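Local structure of SusD homolog (Bacteroides thetaiotaomicron VPI-5482, 3IV0) at residues A[118-121]-A[122-126]; A[99-102]-A[103-106]; A[193-196]-A[197-201]; A[24-27]-A[28-32]; A[33-37]-A[38-42]. The protein probably binds glycans at the outer membrane, though its own ligand and precise role are not established. All coordinates share one frame; numbering follows the deposited sequence.

Contact 1. Residues A[118-121]-A[122-126]; sequences LKRS and RFKAE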
loop_
_atom_site.group_PDB
_atom_site.type_symbol
_atom_site.label_atom_id
_atom_site.label_comp_id
_atom_site.label_asym_id
_atom_site.label_seq_id
_atom_site.Cartn_x
_atom_site.Cartn_y
_atom_site.Cartn_z
ATOM N N LEU A 118 -24.219 3.549 -17.679
ATOM C CA LEU A 118 -23.232 4.236 -16.859
ATOM C C LEU A 118 -22.704 3.249 -15.834
ATOM O O LEU A 118 -21.467 3.173 -15.630
ATOM C CB LEU A 118 -23.828 5.462 -16.168
ATOM C CG LEU A 118 -22.876 6.244 -15.253
ATOM C CD1 LEU A 118 -21.659 6.746 -16.008
ATOM C CD2 LEU A 118 -23.640 7.392 -14.573
ATOM N N LYS A 119 -23.584 2.482 -15.203
ATOM C CA LYS A 119 -23.135 1.492 -14.242
ATOM C C LYS A 119 -22.305 0.410 -14.915
ATOM O O LYS A 119 -21.319 -0.052 -14.356
ATOM C CB LYS A 119 -24.307 0.879 -13.469
ATOM C CG LYS A 119 -24.994 1.856 -12.499
ATOM C CD LYS A 119 -24.026 2.501 -11.517
ATOM C CE LYS A 119 -24.776 3.111 -10.338
ATOM N NZ LYS A 119 -25.387 2.066 -9.466
ATOM N N ARG A 120 -22.686 -0.024 -16.111
ATOM C CA ARG A 120 -21.893 -1.024 -16.824
ATOM C C ARG A 120 -20.476 -0.519 -17.065
ATOM O O ARG A 120 -19.493 -1.245 -16.798
ATOM C CB ARG A 120 -22.570 -1.428 -18.158
ATOM C CG ARG A 120 -21.751 -2.405 -18.945
ATOM C CD ARG A 120 -22.479 -3.452 -19.737
ATOM N NE ARG A 120 -23.726 -3.008 -20.359
ATOM C CZ ARG A 120 -24.737 -3.831 -20.570
ATOM N NH1 ARG A 120 -24.650 -5.095 -20.194
ATOM N NH2 ARG A 120 -25.857 -3.378 -21.108
ATOM N N SER A 121 -20.345 0.722 -17.508
ATOM C CA SER A 121 -19.042 1.328 -17.740
ATOM C C SER A 121 -18.273 1.477 -16.433
ATOM O O SER A 121 -17.054 1.238 -16.402
ATOM C CB SER A 121 -19.160 2.697 -18.381
ATOM O OG SER A 121 -19.745 2.576 -19.678
ATOM N N ARG A 122 -18.944 1.859 -15.363
ATOM C CA ARG A 122 -18.283 2.012 -14.073
ATOM C C ARG A 122 -17.756 0.681 -13.574
ATOM O O ARG A 122 -16.612 0.613 -13.100
ATOM C CB ARG A 122 -19.261 2.601 -13.068
ATOM C CG ARG A 122 -18.658 2.767 -11.672
ATOM C CD ARG A 122 -19.553 3.516 -10.734
ATOM N NE ARG A 122 -19.785 4.833 -11.267
ATOM C CZ ARG A 122 -20.674 5.697 -10.826
ATOM N NH1 ARG A 122 -21.440 5.389 -9.789
ATOM N NH2 ARG A 122 -20.798 6.870 -11.438
ATOM N N PHE A 123 -18.519 -0.392 -13.658
ATOM C CA PHE A 123 -18.094 -1.674 -13.128
ATOM C C PHE A 123 -16.905 -2.189 -13.927
ATOM O O PHE A 123 -15.995 -2.823 -13.381
ATOM C CB PHE A 123 -19.258 -2.678 -13.101
ATOM C CG PHE A 123 -20.419 -2.284 -12.193
ATOM C CD1 PHE A 123 -20.338 -1.249 -11.294
ATOM C CD2 PHE A 123 -21.596 -3.031 -12.240
ATOM C CE1 PHE A 123 -21.425 -0.929 -10.480
ATOM C CE2 PHE A 123 -22.686 -2.710 -11.429
ATOM C CZ PHE A 123 -22.608 -1.681 -10.566
ATOM N N LYS A 124 -16.904 -1.936 -15.229
ATOM C CA LYS A 124 -15.768 -2.307 -16.045
ATOM C C LYS A 124 -14.556 -1.526 -15.559
ATOM O O LYS A 124 -13.462 -2.102 -15.421
ATOM C CB LYS A 124 -16.013 -2.008 -17.521
ATOM C CG LYS A 124 -16.997 -2.952 -18.210
ATOM C CD LYS A 124 -17.184 -2.503 -19.682
ATOM C CE LYS A 124 -18.163 -3.342 -20.440
ATOM N NZ LYS A 124 -18.458 -2.632 -21.743
ATOM N N ALA A 125 -14.691 -0.215 -15.371
ATOM C CA ALA A 125 -13.564 0.621 -14.910
ATOM C C ALA A 125 -13.039 0.146 -13.565
ATOM O O ALA A 125 -11.801 0.060 -13.363
ATOM C CB ALA A 125 -13.979 2.055 -14.817
ATOM N N GLU A 126 -13.926 -0.191 -12.641
ATOM C CA GLU A 126 -13.511 -0.705 -11.365
ATOM C C GLU A 126 -12.799 -2.036 -11.458
ATOM O O GLU A 126 -11.783 -2.270 -10.769
ATOM C CB GLU A 126 -14.722 -0.844 -10.430
ATOM C CG GLU A 126 -15.351 0.436 -10.013
ATOM C CD GLU A 126 -16.428 0.206 -9.001
ATOM O OE1 GLU A 126 -16.114 -0.271 -7.904
ATOM O OE2 GLU A 126 -17.614 0.461 -9.286
#
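Lys119 O accepts the backbone N of Phe123 at 2.9 Å and also lies over one face of the Phe123 ring. This is the start of the alpha helix 117-142. The ring comes back over the carbonyl because Phe123 CG stands beside its own backbone N (chi1 -63°). Lys119 O sits 3.2 Å above the ring plane, offset toward the rim, with Phe123 CG its closest ring atom. The helical bonding on both sides is regular: Leu118 O takes Arg122 N, Arg120 O takes Lys124 N and Ser121 O takes Ala125 N. Two pairs of basic side chains run alongside each other. Lys119 CE passes 4.1 Å from Arg122 NH1, while Lys119 NZ stays 5.2 Å from the same nitrogen. Glu19 probably offsets the charge of Lys119, and the carbonyls of Val185 and Glu184 hold the Arg122 guanidinium. In the second pair, Lys124 goes to Asp110, and Arg120 meets Glu117 and the carbonyls of Ile109 and Val112. Phe123 faces helix 19-39. The Lys124 chain is extended beyond CG, and its CE lies 4.0 Å from Arg120 CG.

Contact 2. Residues A[99-102]-A[103-106]; sequences IQDA and NILL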
loop_
_atom_site.group_PDB
_atom_site.type_symbol
_atom_site.label_atom_id
_atom_site.label_comp_id
_atom_site.label_asym_id
_atom_site.label_seq_id
_atom_site.Cartn_x
_atom_site.Cartn_y
_atom_site.Cartn_z
ATOM N N ILE A 99 -7.820 -11.250 -10.017
ATOM C CA ILE A 99 -7.474 -10.986 -11.422
ATOM C C ILE A 99 -8.369 -11.774 -12.373
ATOM O O ILE A 99 -8.897 -11.231 -13.341
ATOM C CB ILE A 99 -5.969 -11.254 -11.693
ATOM C CG1 ILE A 99 -5.105 -10.172 -11.025
ATOM C CG2 ILE A 99 -5.669 -11.355 -13.178
ATOM C CD1 ILE A 99 -3.677 -10.647 -10.773
ATOM N N GLN A 100 -8.540 -13.056 -12.094
ATOM C CA GLN A 100 -9.350 -13.894 -12.972
ATOM C C GLN A 100 -10.825 -13.479 -12.929
ATOM O O GLN A 100 -11.502 -13.513 -13.958
ATOM C CB GLN A 100 -9.181 -15.379 -12.628
ATOM C CG GLN A 100 -10.221 -16.312 -13.262
ATOM C CD GLN A 100 -10.113 -16.431 -14.785
ATOM O OE1 GLN A 100 -10.770 -15.700 -15.542
ATOM N NE2 GLN A 100 -9.305 -17.382 -15.236
ATOM N N ASP A 101 -11.353 -13.097 -11.769
ATOM C CA ASP A 101 -12.718 -12.591 -11.706
ATOM C C ASP A 101 -12.872 -11.267 -12.437
ATOM O O ASP A 101 -13.895 -11.019 -13.109
ATOM C CB ASP A 101 -13.235 -12.580 -10.284
ATOM C CG ASP A 101 -13.489 -13.997 -9.766
ATOM O OD1 ASP A 101 -13.575 -14.953 -10.588
ATOM O OD2 ASP A 101 -13.591 -14.176 -8.547
ATOM N N ALA A 102 -11.874 -10.384 -12.361
ATOM C CA ALA A 102 -11.902 -9.172 -13.172
ATOM C C ALA A 102 -11.957 -9.529 -14.644
ATOM O O ALA A 102 -12.707 -8.924 -15.398
ATOM C CB ALA A 102 -10.674 -8.249 -12.873
ATOM N N ASN A 103 -11.118 -10.467 -15.057
ATOM C CA ASN A 103 -11.119 -10.903 -16.453
ATOM C C ASN A 103 -12.495 -11.410 -16.872
ATOM O O ASN A 103 -12.976 -11.100 -17.977
ATOM C CB ASN A 103 -10.050 -11.974 -16.682
ATOM C CG ASN A 103 -8.616 -11.441 -16.560
ATOM O OD1 ASN A 103 -8.374 -10.243 -16.656
ATOM N ND2 ASN A 103 -7.673 -12.340 -16.397
ATOM N N ILE A 104 -13.130 -12.192 -16.005
ATOM C CA ILE A 104 -14.468 -12.699 -16.272
ATOM C C ILE A 104 -15.468 -11.579 -16.399
ATOM O O ILE A 104 -16.234 -11.529 -17.355
ATOM C CB ILE A 104 -14.901 -13.721 -15.217
ATOM C CG1 ILE A 104 -14.082 -15.007 -15.355
ATOM C CG2 ILE A 104 -16.429 -13.996 -15.315
ATOM C CD1 ILE A 104 -14.112 -15.913 -14.182
ATOM N N LEU A 105 -15.513 -10.675 -15.438
ATOM C CA LEU A 105 -16.466 -9.565 -15.525
ATOM C C LEU A 105 -16.273 -8.810 -16.833
ATOM O O LEU A 105 -17.244 -8.456 -17.527
ATOM C CB LEU A 105 -16.325 -8.627 -14.306
ATOM C CG LEU A 105 -17.291 -7.434 -14.271
ATOM C CD1 LEU A 105 -17.595 -6.950 -12.848
ATOM C CD2 LEU A 105 -16.775 -6.251 -15.055
ATOM N N LEU A 106 -15.036 -8.529 -17.198
ATOM C CA LEU A 106 -14.800 -7.731 -18.393
ATOM C C LEU A 106 -15.277 -8.493 -19.653
ATOM O O LEU A 106 -15.764 -7.872 -20.604
ATOM C CB LEU A 106 -13.326 -7.313 -18.495
ATOM C CG LEU A 106 -12.921 -6.306 -17.418
ATOM C CD1 LEU A 106 -11.393 -6.255 -17.308
ATOM C CD2 LEU A 106 -13.524 -4.936 -17.731
#
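Ile104 turns CG1 beside its own backbone N (chi1 -69°), which carries the branch back over the preceding turn of the alpha helix. CG1 lies 3.3 Å from Gln100 O, and CD1 comes within 3.8 Å of Asp101 OD1. Asn103 has a similar first torsion (chi1 -68°). Its CG therefore sits 3.2 Å from Ile99 O, and its ND2 runs alongside Ile99 CG2 at 3.9 Å. The amide finds its polar partners elsewhere: OD1 accepts from Arg131, and ND2 makes a weak bond to Tyr148 O. Gln100 OE1 also approaches Ile104 CG1, but Gln100 has two conformers, so this touch is doubtful. Four regular backbone bonds hold the turns together. The straightest is Leu105 N to Asp101 O, 2.9 Å long with an N-H...O angle of 173°. Within helix 93-108, Ile99, Ala102 and Leu106 pack on helix 117-142, Asp101 and Ile104 pack on helix 19-39, and Leu105 touches both helices.

Contact 3. Residues A[193-196]-A[197-201]; sequences YSSK and GIRAS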
loop_
_atom_site.group_PDB
_atom_site.type_symbol
_atom_site.label_atom_id
_atom_site.label_comp_id
_atom_site.label_asym_id
_atom_site.label_seq_id
_atom_site.Cartn_x
_atom_site.Cartn_y
_atom_site.Cartn_z
ATOM N N TYR A 193 -21.655 6.376 2.028
ATOM C CA TYR A 193 -20.723 5.679 2.905
ATOM C C TYR A 193 -20.437 4.254 2.444
ATOM O O TYR A 193 -19.385 3.699 2.787
ATOM C CB TYR A 193 -21.226 5.625 4.344
ATOM C CG TYR A 193 -21.477 6.932 5.038
ATOM C CD1 TYR A 193 -20.850 8.102 4.686
ATOM C CD2 TYR A 193 -22.345 6.979 6.133
ATOM C CE1 TYR A 193 -21.080 9.291 5.410
ATOM C CE2 TYR A 193 -22.580 8.122 6.823
ATOM C CZ TYR A 193 -21.976 9.276 6.465
ATOM O OH TYR A 193 -22.224 10.411 7.215
ATOM N N SER A 194 -21.295 3.668 1.631
ATOM C CA SER A 194 -21.059 2.315 1.171
ATOM C C SER A 194 -20.017 2.285 0.048
ATOM O O SER A 194 -19.540 1.217 -0.329
ATOM C CB SER A 194 -22.375 1.673 0.721
ATOM O OG SER A 194 -23.201 1.433 1.849
ATOM N N SER A 195 -19.671 3.449 -0.492
ATOM C CA SER A 195 -18.667 3.525 -1.569
ATOM C C SER A 195 -17.474 4.405 -1.275
ATOM O O SER A 195 -16.415 4.191 -1.857
ATOM C CB SER A 195 -19.305 3.993 -2.871
ATOM O OG SER A 195 -20.263 3.031 -3.292
ATOM N N LYS A 196 -17.592 5.373 -0.373
ATOM C CA LYS A 196 -16.578 6.377 -0.217
ATOM C C LYS A 196 -15.270 5.764 0.297
ATOM O O LYS A 196 -15.222 5.203 1.387
ATOM C CB LYS A 196 -17.047 7.471 0.732
ATOM C CG LYS A 196 -16.186 8.717 0.716
ATOM C CD LYS A 196 -16.920 9.808 1.528
ATOM C CE LYS A 196 -16.431 11.147 1.188
ATOM N NZ LYS A 196 -15.051 11.173 1.498
ATOM N N GLY A 197 -14.222 5.908 -0.519
ATOM C CA GLY A 197 -12.873 5.384 -0.204
ATOM C C GLY A 197 -12.631 3.940 -0.594
ATOM O O GLY A 197 -11.524 3.570 -0.951
ATOM N N ILE A 198 -13.684 3.134 -0.598
ATOM C CA ILE A 198 -13.618 1.708 -0.739
ATOM C C ILE A 198 -14.085 1.163 -2.087
ATOM O O ILE A 198 -13.973 -0.039 -2.338
ATOM C CB ILE A 198 -14.350 1.006 0.421
ATOM C CG1 ILE A 198 -15.841 1.375 0.462
ATOM C CG2 ILE A 198 -13.669 1.343 1.775
ATOM C CD1 ILE A 198 -16.607 0.511 1.504
ATOM N N ARG A 199 -14.594 2.040 -2.946
ATOM C CA ARG A 199 -14.826 1.732 -4.343
ATOM C C ARG A 199 -13.927 2.656 -5.146
ATOM O O ARG A 199 -13.756 3.829 -4.806
ATOM C CB ARG A 199 -16.312 1.976 -4.691
ATOM C CG ARG A 199 -17.270 1.026 -3.966
ATOM C CD ARG A 199 -17.277 -0.391 -4.527
ATOM N NE ARG A 199 -17.873 -0.484 -5.853
ATOM C CZ ARG A 199 -19.176 -0.612 -6.094
ATOM N NH1 ARG A 199 -20.056 -0.722 -5.116
ATOM N NH2 ARG A 199 -19.567 -0.637 -7.357
ATOM N N ALA A 200 -13.305 2.125 -6.184
ATOM C CA ALA A 200 -12.367 2.914 -6.956
ATOM C C ALA A 200 -12.973 4.221 -7.465
ATOM O O ALA A 200 -14.067 4.221 -8.045
ATOM C CB ALA A 200 -11.848 2.085 -8.168
ATOM N N SER A 201 -12.245 5.321 -7.286
ATOM C CA SER A 201 -12.583 6.629 -7.810
ATOM C C SER A 201 -11.503 7.053 -8.804
ATOM O O SER A 201 -10.491 6.360 -8.996
ATOM C CB SER A 201 -12.631 7.653 -6.690
ATOM O OG SER A 201 -11.301 7.936 -6.211
HETATM O O HOH W 1 -20.279 -0.645 -2.393
#
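Two backbone hydrogen bonds converge on Ser195 O. Arg199 N reaches it at 3.0 Å and Ile198 N at 3.2 Å, both from the same face of the carbonyl plane. Ile198 N stands well above that plane, so its bond is not on a lone pair. A water adds a second polar link: it donates to Ser194 O at 2.9 Å and accepts from Arg199 NH1 at 2.7 Å, lying in the guanidinium plane at its edge. Van der Waals contacts are few, and they set carbon against oxygen. Arg199 CG packs 3.7 Å from Ser195 OG, where the arginine chain bends at chi2 and chi3. Ile198 holds CG1 between its backbone N and carbonyl carbon, the crowded position (chi1 61°). This sends CD1 toward Ser194 O, 3.5 Å away. Ser194 has two conformers, so contacts to it are less certain. The charged ends work outside the loop: buried Arg199 forms salt bridges with Glu126 and Glu23, and Lys196 with Asp262. At the far end, Ser201 is the N-cap of helix 202-219, and its backbone N is bonded to Ser204 OG. The bond from Ile198 N to Ser195 O closes a type II beta turn. Lys196 and Gly197 are its central residues, and Gly197 has the positive phi (86°) expected at the third position of such a turn.

Contact 4. Residues A[24-27]-A[28-32]; sequences AFLL and SIYNS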
loop_
_atom_site.group_PDB
_atom_site.type_symbol
_atom_site.label_atom_id
_atom_site.label_comp_id
_atom_site.label_asym_id
_atom_site.label_seq_id
_atom_site.Cartn_x
_atom_site.Cartn_y
_atom_site.Cartn_z
ATOM N N ALA A 24 -22.638 -7.499 -7.324
ATOM C CA ALA A 24 -22.179 -8.498 -6.369
ATOM C C ALA A 24 -20.928 -9.193 -6.862
ATOM O O ALA A 24 -19.999 -9.454 -6.067
ATOM C CB ALA A 24 -23.317 -9.518 -6.029
ATOM N N PHE A 25 -20.875 -9.497 -8.146
ATOM C CA PHE A 25 -19.699 -10.120 -8.702
ATOM C C PHE A 25 -18.496 -9.170 -8.598
ATOM O O PHE A 25 -17.426 -9.587 -8.180
ATOM C CB PHE A 25 -19.948 -10.568 -10.133
ATOM C CG PHE A 25 -18.883 -11.466 -10.669
ATOM C CD1 PHE A 25 -17.747 -10.937 -11.222
ATOM C CD2 PHE A 25 -18.982 -12.842 -10.565
ATOM C CE1 PHE A 25 -16.767 -11.743 -11.698
ATOM C CE2 PHE A 25 -17.988 -13.663 -11.062
ATOM C CZ PHE A 25 -16.862 -13.102 -11.612
ATOM N N LEU A 26 -18.682 -7.908 -8.960
ATOM C CA LEU A 26 -17.623 -6.903 -8.783
ATOM C C LEU A 26 -17.173 -6.846 -7.330
ATOM O O LEU A 26 -15.966 -6.842 -7.040
ATOM C CB LEU A 26 -18.107 -5.572 -9.295
ATOM C CG LEU A 26 -17.172 -4.386 -9.025
ATOM C CD1 LEU A 26 -15.844 -4.609 -9.766
ATOM C CD2 LEU A 26 -17.835 -3.071 -9.423
ATOM N N LEU A 27 -18.098 -6.859 -6.386
ATOM C CA LEU A 27 -17.697 -6.762 -5.024
ATOM C C LEU A 27 -16.899 -7.993 -4.562
ATOM O O LEU A 27 -16.106 -7.876 -3.651
ATOM C CB LEU A 27 -18.899 -6.485 -4.112
ATOM C CG LEU A 27 -19.405 -5.050 -4.165
ATOM C CD1 LEU A 27 -20.756 -5.002 -3.454
ATOM C CD2 LEU A 27 -18.453 -4.086 -3.500
ATOM N N SER A 28 -17.088 -9.153 -5.193
ATOM C CA SER A 28 -16.315 -10.330 -4.859
ATOM C C SER A 28 -14.842 -10.138 -5.281
ATOM O O SER A 28 -13.975 -10.790 -4.728
ATOM C CB SER A 28 -16.915 -11.590 -5.513
ATOM O OG SER A 28 -16.591 -11.713 -6.883
ATOM N N ILE A 29 -14.590 -9.263 -6.263
ATOM C CA ILE A 29 -13.205 -8.945 -6.683
ATOM C C ILE A 29 -12.556 -8.150 -5.564
ATOM O O ILE A 29 -11.447 -8.484 -5.136
ATOM C CB ILE A 29 -13.183 -8.206 -8.031
ATOM C CG1 ILE A 29 -13.758 -9.071 -9.173
ATOM C CG2 ILE A 29 -11.729 -7.716 -8.344
ATOM C CD1 ILE A 29 -14.090 -8.297 -10.458
ATOM N N TYR A 30 -13.212 -7.117 -5.082
ATOM C CA TYR A 30 -12.744 -6.364 -3.925
ATOM C C TYR A 30 -12.538 -7.270 -2.721
ATOM O O TYR A 30 -11.548 -7.177 -2.005
ATOM C CB TYR A 30 -13.707 -5.267 -3.571
ATOM C CG TYR A 30 -13.727 -4.071 -4.474
ATOM C CD1 TYR A 30 -12.890 -3.009 -4.258
ATOM C CD2 TYR A 30 -14.620 -3.975 -5.538
ATOM C CE1 TYR A 30 -12.900 -1.879 -5.035
ATOM C CE2 TYR A 30 -14.654 -2.854 -6.330
ATOM C CZ TYR A 30 -13.792 -1.801 -6.100
ATOM O OH TYR A 30 -13.844 -0.677 -6.868
ATOM N N ASN A 31 -13.460 -8.214 -2.504
ATOM C CA ASN A 31 -13.302 -9.160 -1.401
ATOM C C ASN A 31 -12.045 -9.998 -1.507
ATOM O O ASN A 31 -11.355 -10.203 -0.517
ATOM C CB ASN A 31 -14.573 -10.030 -1.291
ATOM C CG ASN A 31 -14.573 -10.903 -0.077
ATOM O OD1 ASN A 31 -14.584 -10.393 1.034
ATOM N ND2 ASN A 31 -14.518 -12.222 -0.269
ATOM N N SER A 32 -11.768 -10.504 -2.695
ATOM C CA SER A 32 -10.561 -11.280 -2.888
ATOM C C SER A 32 -9.308 -10.444 -2.658
ATOM O O SER A 32 -8.369 -10.941 -2.032
ATOM C CB SER A 32 -10.498 -11.953 -4.264
ATOM O OG SER A 32 -11.492 -12.975 -4.359
#
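Leu26 and Tyr30 lie side by side, one turn apart. Leu26 CG meets the edge of the Tyr30 ring in its plane, 4.0 Å from CE2. Leu26 CD1 fits between two bumps of the next turn, Tyr30 CE2 and Ile29 CD1, at 4.0 and 4.1 Å. The leucine leans this way because CG is anti to its backbone N (chi1 173°). From the neighbouring position, Leu27 CD2 approaches Tyr30 CD2 at 4.3 Å from well out of the ring plane, so the two leucines meet the ring differently. Elsewhere on the helix, Ser28 OG bends back to donate to Phe25 O at 2.6 Å, in the carbonyl plane and on a lone pair. The same hydroxyl lies over one face of the Phe25 ring. The backbone is locally tightened. Ile29 N bonds Leu26 O at 2.9 Å, while its bond to Phe25 O is weak at 3.4 Å. Further out, the Tyr30 hydroxyl meets Glu126 and the backbone N of Ala200, and Leu26 and Ile29 face helices 93-108 and 117-142. The arrangement is an alpha helix with a short 3-10-like turn at Leu26 O, beside a serine hydroxyl bonded back to Phe25 O.

Contact 5. Residues A[33-37]-A[38-42]; sequences FRNAT and MSQRP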
loop_
_atom_site.group_PDB
_atom_site.type_symbol
_atom_site.label_atom_id
_atom_site.label_comp_id
_atom_site.label_asym_id
_atom_site.label_seq_id
_atom_site.Cartn_x
_atom_site.Cartn_y
_atom_site.Cartn_z
ATOM N N PHE A 33 -9.296 -9.196 -3.106
ATOM C CA PHE A 33 -8.135 -8.342 -2.864
ATOM C C PHE A 33 -7.979 -8.129 -1.363
ATOM O O PHE A 33 -6.858 -8.163 -0.846
ATOM C CB PHE A 33 -8.313 -7.025 -3.573
ATOM C CG PHE A 33 -7.112 -6.138 -3.480
ATOM C CD1 PHE A 33 -6.023 -6.323 -4.333
ATOM C CD2 PHE A 33 -7.041 -5.150 -2.545
ATOM C CE1 PHE A 33 -4.909 -5.489 -4.246
ATOM C CE2 PHE A 33 -5.924 -4.339 -2.454
ATOM C CZ PHE A 33 -4.868 -4.527 -3.304
ATOM N N ARG A 34 -9.065 -7.920 -0.645
ATOM C CA ARG A 34 -9.026 -7.774 0.795
ATOM C C ARG A 34 -8.479 -9.046 1.433
ATOM O O ARG A 34 -7.686 -8.995 2.386
ATOM C CB ARG A 34 -10.409 -7.465 1.328
ATOM C CG ARG A 34 -10.491 -7.483 2.845
ATOM C CD ARG A 34 -11.779 -6.909 3.326
ATOM N NE ARG A 34 -12.932 -7.612 2.782
ATOM C CZ ARG A 34 -14.157 -7.106 2.763
ATOM N NH1 ARG A 34 -14.411 -5.912 3.249
ATOM N NH2 ARG A 34 -15.150 -7.843 2.244
ATOM N N ASN A 35 -8.939 -10.213 0.994
ATOM C CA ASN A 35 -8.414 -11.465 1.525
ATOM C C ASN A 35 -6.920 -11.612 1.318
ATOM O O ASN A 35 -6.223 -12.092 2.228
ATOM C CB ASN A 35 -9.173 -12.657 0.926
ATOM C CG ASN A 35 -10.533 -12.851 1.545
ATOM O OD1 ASN A 35 -10.786 -12.429 2.652
ATOM N ND2 ASN A 35 -11.414 -13.525 0.795
ATOM N N ALA A 36 -6.444 -11.235 0.131
ATOM C CA ALA A 36 -5.026 -11.381 -0.205
ATOM C C ALA A 36 -4.135 -10.473 0.613
ATOM O O ALA A 36 -2.953 -10.799 0.827
ATOM C CB ALA A 36 -4.832 -11.075 -1.655
ATOM N N THR A 37 -4.639 -9.327 1.026
ATOM C CA THR A 37 -3.811 -8.289 1.645
ATOM C C THR A 37 -3.927 -8.188 3.149
ATOM O O THR A 37 -2.935 -7.855 3.811
ATOM C CB THR A 37 -4.166 -6.919 1.046
ATOM O OG1 THR A 37 -5.571 -6.715 1.142
ATOM C CG2 THR A 37 -3.706 -6.798 -0.408
HETATM N N MSE A 38 -5.136 -8.462 3.683
HETATM C CA MSE A 38 -5.539 -8.182 5.075
HETATM C C MSE A 38 -6.260 -9.284 5.819
HETATM O O MSE A 38 -6.123 -9.345 7.040
HETATM C CB MSE A 38 -6.421 -6.919 5.129
HETATM C CG MSE A 38 -5.806 -5.622 4.566
HETATM SE SE MSE A 38 -4.227 -5.004 5.510
HETATM C CE MSE A 38 -5.065 -4.695 7.227
ATOM N N SER A 39 -7.141 -10.014 5.146
ATOM C CA SER A 39 -8.097 -10.848 5.863
ATOM C C SER A 39 -7.739 -12.311 5.915
ATOM O O SER A 39 -8.161 -12.975 6.860
ATOM C CB SER A 39 -9.517 -10.615 5.342
ATOM O OG SER A 39 -9.960 -9.313 5.659
ATOM N N GLN A 40 -6.999 -12.815 4.937
ATOM C CA GLN A 40 -6.545 -14.203 4.965
ATOM C C GLN A 40 -5.028 -14.313 5.129
ATOM O O GLN A 40 -4.531 -15.410 5.318
ATOM C CB GLN A 40 -7.017 -14.956 3.706
ATOM C CG GLN A 40 -8.561 -15.153 3.643
ATOM C CD GLN A 40 -9.117 -15.890 2.374
ATOM O OE1 GLN A 40 -8.523 -15.903 1.291
ATOM N NE2 GLN A 40 -10.307 -16.474 2.523
ATOM N N ARG A 41 -4.317 -13.194 4.907
ATOM C CA ARG A 41 -2.837 -13.087 5.043
ATOM C C ARG A 41 -2.506 -11.695 5.570
ATOM O O ARG A 41 -3.144 -10.721 5.171
ATOM C CB ARG A 41 -2.113 -13.201 3.693
ATOM C CG ARG A 41 -2.159 -14.512 3.022
ATOM C CD ARG A 41 -3.409 -14.659 2.143
ATOM N NE ARG A 41 -3.548 -16.010 1.596
ATOM C CZ ARG A 41 -2.901 -16.437 0.511
ATOM N NH1 ARG A 41 -2.091 -15.618 -0.142
ATOM N NH2 ARG A 41 -3.045 -17.690 0.081
ATOM N N PRO A 42 -1.474 -11.570 6.420
ATOM C CA PRO A 42 -0.970 -10.234 6.759
ATOM C C PRO A 42 0.034 -9.718 5.728
ATOM O O PRO A 42 1.111 -9.231 6.066
ATOM C CB PRO A 42 -0.327 -10.477 8.109
ATOM C CG PRO A 42 0.228 -11.849 7.995
ATOM C CD PRO A 42 -0.761 -12.612 7.169
HETATM O O HOH W 2 -1.815 -12.858 -0.421
#
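A wider pi-type turn comes near the C-terminal end of helix 19-39, where the chain leaves the alpha helix. Its mark is Arg34 O, which accepts from both Met38 N (2.9 Å) and Ser39 N (3.0 Å). The two donors arrive from opposite faces of the carbonyl plane. The next bond also spans five residues: Gln40 N reaches Asn35 O at 2.9 Å, in the carbonyl plane and on a lone pair. Gln40 turns CG beside its own backbone N (chi1 -67°) and then extends, which lays its amide over that of Asn35. The two amide planes are 11° apart and stacked, with Gln40 CD 3.5 Å from Asn35 CG. Ser39 OG packs against the aliphatic part of Arg34, 3.4 Å from CG. The Arg34 guanidinium itself goes to Asn31, Glu276 and the carbonyl of Ala269. On the buried side, Thr37 and Met38, present as selenomethionine, touch Ile268 of strand 264-268. In one of its two conformers, Arg41 pairs with Asp93 and, through a water on NH1, with Ala36 O; the second conformer leaves both doubtful. Inside the last turns, Thr37 OG1 donates to Phe33 O at 2.8 Å, and Thr37 CG2 rests over one face of the Phe33 ring.

How the contacts relate
Contacts 4 and 5 are successive parts of helix 19-39. Contact 4 packs against contact 1 on helix 117-142 and contact 2 on helix 93-108. Those two helices also touch, through Leu105 and Leu106 against the backbone of Phe123 and Lys124. Contact 3 is a surface loop, but its Arg199 reaches inward to Glu126 of contact 1, and Tyr30 probably links contacts 1 and 3 by hydrogen bonds. The others are partly buried. The centre of contact 5 is about 12 Å from the centre of the chain, the shortest such distance of the five. Contacts 1 and 2 keep regular alpha-helical bonding. Contact 4 tightens it, contact 5 widens it, and contact 3 is built on a beta turn instead.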